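Long-range contact in periplasmic binding protein/LacI transcriptional regulator (Burkholderia multivorans, PDB 4YLE), which probably binds a sugar or similar small solute in the periplasm and delivers it to an ABC transporter for uptake: residues A[272-285]-A[307-315]. Residues are numbered along the deposited sequence; the frame is centred on the assembly and turned at random.
Sequences LATADQYAAKQAVF and VETPVDLVT
T274 and D276 pair with V314 and D312 as antiparallel hydrogen-bonded pairs, with A275 and L313 as the non-hydrogen-bonded pair between them; the short strand axes, 136° apart in direction, show a strongly twisted ribbon. T274 and V314 exchange two backbone hydrogen bonds (T274 N to V314 O 2.9 Å), as do D276 and D312. On the face carrying T274, D276, D312 and V314, T274 CG2 lies alongside V314 CB at 3.8 Å. On the other face, A275 CB meets V311 CG1 at 3.7 Å. Beyond the strand, Y278 OH donates to the anti lone pair of D312 OD2 at 2.6 Å, the phenol ring and carboxylate planes standing 72° apart. P310 O lies at the ring edge, 3.2 Å from Y278 CD2, and D276 CB sits over one face of the ring, toward its rim. D276 CG, anti to the backbone N (chi1 -158°), lets OD1 accept from Y278 N, an Asx turn just before the helix. A water replaces direct pairing where the chains diverge: it donates to Q277 O and P310 O and accepts from T309 OG1 at 2.6 Å. Further along, the K281 and T309 side chains run in opposite directions, K281 CD 3.8 Å from T309 CG2. Q277 NE2 hydrogen-bonds to D257 OD1 and to the unidentified ligand, probably beside the solute site, consistent with the hinge region of a periplasmic binding protein. Strand 274-276 is the outermost of its sheet, and 308-314 separates it from 141-144, whose P144 touches Q277, Q282, T309 and V311. Helix 45-60 packs on Q277 and A279, while helix 146-160 meets L272, A275 and T315.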
loop_
_atom_site.group_PDB
_atom_site.type_symbol
_atom_site.label_atom_id
_atom_site.label_comp_id
_atom_site.label_asym_id
_atom_site.label_seq_id
_atom_site.Cartn_x
_atom_site.Cartn_y
_atom_site.Cartn_z
ATOM N N LEU A 272 -14.039 12.149 -4.130
ATOM C CA LEU A 272 -13.483 13.470 -4.357
ATOM C C LEU A 272 -12.008 13.494 -4.791
ATOM O O LEU A 272 -11.597 14.337 -5.594
ATOM C CB LEU A 272 -13.646 14.309 -3.085
ATOM C CG LEU A 272 -12.998 15.695 -3.125
ATOM C CD1 LEU A 272 -13.824 16.609 -4.028
ATOM C CD2 LEU A 272 -12.854 16.283 -1.718
ATOM N N ALA A 273 -11.213 12.598 -4.243
ATOM C CA ALA A 273 -9.793 12.547 -4.575
ATOM C C ALA A 273 -9.212 11.210 -4.204
ATOM O O ALA A 273 -9.725 10.513 -3.339
ATOM C CB ALA A 273 -9.043 13.647 -3.857
ATOM N N THR A 274 -8.121 10.875 -4.878
ATOM C CA THR A 274 -7.309 9.717 -4.538
ATOM C C THR A 274 -5.860 10.118 -4.806
ATOM O O THR A 274 -5.578 11.296 -4.958
ATOM C CB THR A 274 -7.721 8.490 -5.349
ATOM O OG1 THR A 274 -6.993 7.342 -4.895
ATOM C CG2 THR A 274 -7.486 8.678 -6.845
ATOM N N ALA A 275 -4.943 9.156 -4.839
ATOM C CA ALA A 275 -3.534 9.482 -5.095
ATOM C C ALA A 275 -2.944 8.351 -5.871
ATOM O O ALA A 275 -3.286 7.184 -5.635
ATOM C CB ALA A 275 -2.757 9.704 -3.811
ATOM N N ASP A 276 -2.041 8.679 -6.792
ATOM C CA ASP A 276 -1.336 7.640 -7.518
ATOM C C ASP A 276 0.030 7.492 -6.873
ATOM O O ASP A 276 0.787 8.449 -6.791
ATOM C CB ASP A 276 -1.226 7.974 -8.999
ATOM C CG ASP A 276 -1.004 6.742 -9.864
ATOM O OD1 ASP A 276 -0.380 5.781 -9.375
ATOM O OD2 ASP A 276 -1.448 6.724 -11.025
ATOM N N GLN A 277 0.309 6.292 -6.380
ATOM C CA GLN A 277 1.615 5.975 -5.770
ATOM C C GLN A 277 2.386 4.997 -6.640
ATOM O O GLN A 277 3.394 4.421 -6.198
ATOM C CB GLN A 277 1.459 5.414 -4.347
ATOM C CG GLN A 277 0.645 4.126 -4.287
ATOM C CD GLN A 277 0.824 3.336 -2.999
ATOM O OE1 GLN A 277 1.910 3.286 -2.448
ATOM N NE2 GLN A 277 -0.244 2.696 -2.532
ATOM N N TYR A 278 1.929 4.816 -7.874
ATOM C CA TYR A 278 2.736 4.177 -8.903
ATOM C C TYR A 278 3.225 2.775 -8.537
ATOM O O TYR A 278 4.433 2.492 -8.348
ATOM C CB TYR A 278 3.881 5.114 -9.239
ATOM C CG TYR A 278 3.341 6.480 -9.642
ATOM C CD1 TYR A 278 2.558 6.616 -10.777
ATOM C CD2 TYR A 278 3.619 7.621 -8.905
ATOM C CE1 TYR A 278 2.048 7.856 -11.157
ATOM C CE2 TYR A 278 3.122 8.875 -9.294
ATOM C CZ TYR A 278 2.339 8.978 -10.412
ATOM O OH TYR A 278 1.850 10.219 -10.820
ATOM N N ALA A 279 2.264 1.872 -8.522
ATOM C CA ALA A 279 2.509 0.476 -8.203
ATOM C C ALA A 279 3.565 -0.188 -9.083
ATOM O O ALA A 279 4.469 -0.889 -8.591
ATOM C CB ALA A 279 1.218 -0.276 -8.297
ATOM N N ALA A 280 3.431 0.004 -10.387
ATOM C CA ALA A 280 4.292 -0.643 -11.342
ATOM C C ALA A 280 5.704 -0.108 -11.122
ATOM O O ALA A 280 6.651 -0.856 -11.182
ATOM C CB ALA A 280 3.831 -0.372 -12.751
ATOM N N LYS A 281 5.830 1.198 -10.913
ATOM C CA LYS A 281 7.140 1.796 -10.651
ATOM C C LYS A 281 7.804 1.167 -9.433
ATOM O O LYS A 281 8.978 0.862 -9.475
ATOM C CB LYS A 281 7.007 3.305 -10.448
ATOM C CG LYS A 281 8.345 4.000 -10.134
ATOM C CD LYS A 281 8.096 5.384 -9.523
ATOM C CE LYS A 281 7.928 6.417 -10.553
ATOM N NZ LYS A 281 9.189 6.662 -11.291
ATOM N N GLN A 282 7.045 0.964 -8.354
ATOM C CA GLN A 282 7.639 0.407 -7.138
ATOM C C GLN A 282 8.224 -0.958 -7.399
ATOM O O GLN A 282 9.387 -1.253 -6.974
ATOM C CB GLN A 282 6.636 0.339 -6.013
ATOM C CG GLN A 282 6.193 1.695 -5.538
ATOM C CD GLN A 282 5.313 1.590 -4.334
ATOM O OE1 GLN A 282 5.672 0.953 -3.356
ATOM N NE2 GLN A 282 4.156 2.249 -4.379
ATOM N N ALA A 283 7.486 -1.795 -8.132
ATOM C CA ALA A 283 7.964 -3.142 -8.404
ATOM C C ALA A 283 9.161 -3.106 -9.363
ATOM O O ALA A 283 10.130 -3.850 -9.185
ATOM C CB ALA A 283 6.887 -3.992 -8.969
ATOM N N VAL A 284 9.081 -2.289 -10.403
ATOM C CA VAL A 284 10.165 -2.226 -11.364
ATOM C C VAL A 284 11.446 -1.699 -10.691
ATOM O O VAL A 284 12.526 -2.262 -10.889
ATOM C CB VAL A 284 9.797 -1.359 -12.601
ATOM C CG1 VAL A 284 11.004 -1.061 -13.475
ATOM C CG2 VAL A 284 8.719 -2.091 -13.434
ATOM N N PHE A 285 11.320 -0.675 -9.868
ATOM C CA PHE A 285 12.498 -0.067 -9.249
ATOM C C PHE A 285 13.004 -1.052 -8.196
ATOM O O PHE A 285 14.189 -1.155 -7.933
ATOM C CB PHE A 285 12.176 1.289 -8.612
ATOM C CG PHE A 285 12.128 2.453 -9.563
ATOM C CD1 PHE A 285 11.819 2.300 -10.907
ATOM C CD2 PHE A 285 12.343 3.728 -9.079
ATOM C CE1 PHE A 285 11.751 3.400 -11.743
ATOM C CE2 PHE A 285 12.289 4.812 -9.904
ATOM C CZ PHE A 285 11.994 4.650 -11.236
ATOM N N VAL A 307 15.300 4.899 -1.643
ATOM C CA VAL A 307 14.693 5.305 -2.908
ATOM C C VAL A 307 13.239 5.686 -2.692
ATOM O O VAL A 307 12.380 4.809 -2.544
ATOM C CB VAL A 307 14.745 4.187 -3.966
ATOM C CG1 VAL A 307 14.046 4.634 -5.272
ATOM C CG2 VAL A 307 16.182 3.747 -4.221
ATOM N N GLU A 308 12.958 6.988 -2.659
ATOM C CA GLU A 308 11.579 7.426 -2.486
ATOM C C GLU A 308 10.916 7.549 -3.835
ATOM O O GLU A 308 11.426 8.226 -4.723
ATOM C CB GLU A 308 11.490 8.761 -1.753
ATOM C CG GLU A 308 10.041 9.121 -1.414
ATOM C CD GLU A 308 9.918 10.448 -0.709
ATOM O OE1 GLU A 308 10.702 10.663 0.227
ATOM O OE2 GLU A 308 9.048 11.267 -1.107
ATOM N N THR A 309 9.761 6.912 -3.972
ATOM C CA THR A 309 8.990 7.010 -5.202
ATOM C C THR A 309 7.878 8.019 -4.964
ATOM O O THR A 309 7.434 8.183 -3.818
ATOM C CB THR A 309 8.418 5.646 -5.629
ATOM O OG1 THR A 309 7.800 5.010 -4.518
ATOM C CG2 THR A 309 9.494 4.715 -6.101
ATOM N N PRO A 310 7.435 8.714 -6.026
ATOM C CA PRO A 310 6.529 9.844 -5.805
ATOM C C PRO A 310 5.071 9.459 -5.606
ATOM O O PRO A 310 4.652 8.362 -5.936
ATOM C CB PRO A 310 6.680 10.658 -7.089
ATOM C CG PRO A 310 7.005 9.617 -8.129
ATOM C CD PRO A 310 7.864 8.624 -7.433
ATOM N N VAL A 311 4.314 10.401 -5.054
ATOM C CA VAL A 311 2.870 10.259 -4.926
ATOM C C VAL A 311 2.190 11.534 -5.449
ATOM O O VAL A 311 2.535 12.627 -5.038
ATOM C CB VAL A 311 2.465 10.041 -3.482
ATOM C CG1 VAL A 311 0.949 9.928 -3.389
ATOM C CG2 VAL A 311 3.107 8.801 -2.925
ATOM N N ASP A 312 1.248 11.389 -6.369
ATOM C CA ASP A 312 0.528 12.548 -6.885
ATOM C C ASP A 312 -0.956 12.480 -6.604
ATOM O O ASP A 312 -1.585 11.432 -6.702
ATOM C CB ASP A 312 0.738 12.681 -8.377
ATOM C CG ASP A 312 2.168 12.991 -8.717
ATOM O OD1 ASP A 312 2.637 14.060 -8.296
ATOM O OD2 ASP A 312 2.817 12.155 -9.365
ATOM N N LEU A 313 -1.504 13.648 -6.286
ATOM C CA LEU A 313 -2.930 13.805 -6.101
ATOM C C LEU A 313 -3.664 13.592 -7.420
ATOM O O LEU A 313 -3.214 14.072 -8.471
ATOM C CB LEU A 313 -3.199 15.196 -5.554
ATOM C CG LEU A 313 -4.645 15.666 -5.435
ATOM C CD1 LEU A 313 -5.330 14.902 -4.365
ATOM C CD2 LEU A 313 -4.661 17.132 -5.105
ATOM N N VAL A 314 -4.760 12.841 -7.362
ATOM C CA VAL A 314 -5.638 12.634 -8.503
ATOM C C VAL A 314 -7.054 13.057 -8.140
ATOM O O VAL A 314 -7.599 12.597 -7.152
ATOM C CB VAL A 314 -5.642 11.196 -8.949
ATOM C CG1 VAL A 314 -6.570 10.999 -10.142
ATOM C CG2 VAL A 314 -4.213 10.765 -9.287
ATOM N N THR A 315 -7.604 13.951 -8.962
ATOM C CA THR A 315 -8.982 14.414 -8.834
ATOM C C THR A 315 -9.690 14.340 -10.193
ATOM O O THR A 315 -9.155 13.753 -11.129
ATOM C CB THR A 315 -9.040 15.848 -8.350
ATOM O OG1 THR A 315 -8.412 16.679 -9.328
ATOM C CG2 THR A 315 -8.326 15.985 -7.036
HETATM O O HOH W 1 5.347 5.838 -4.933
#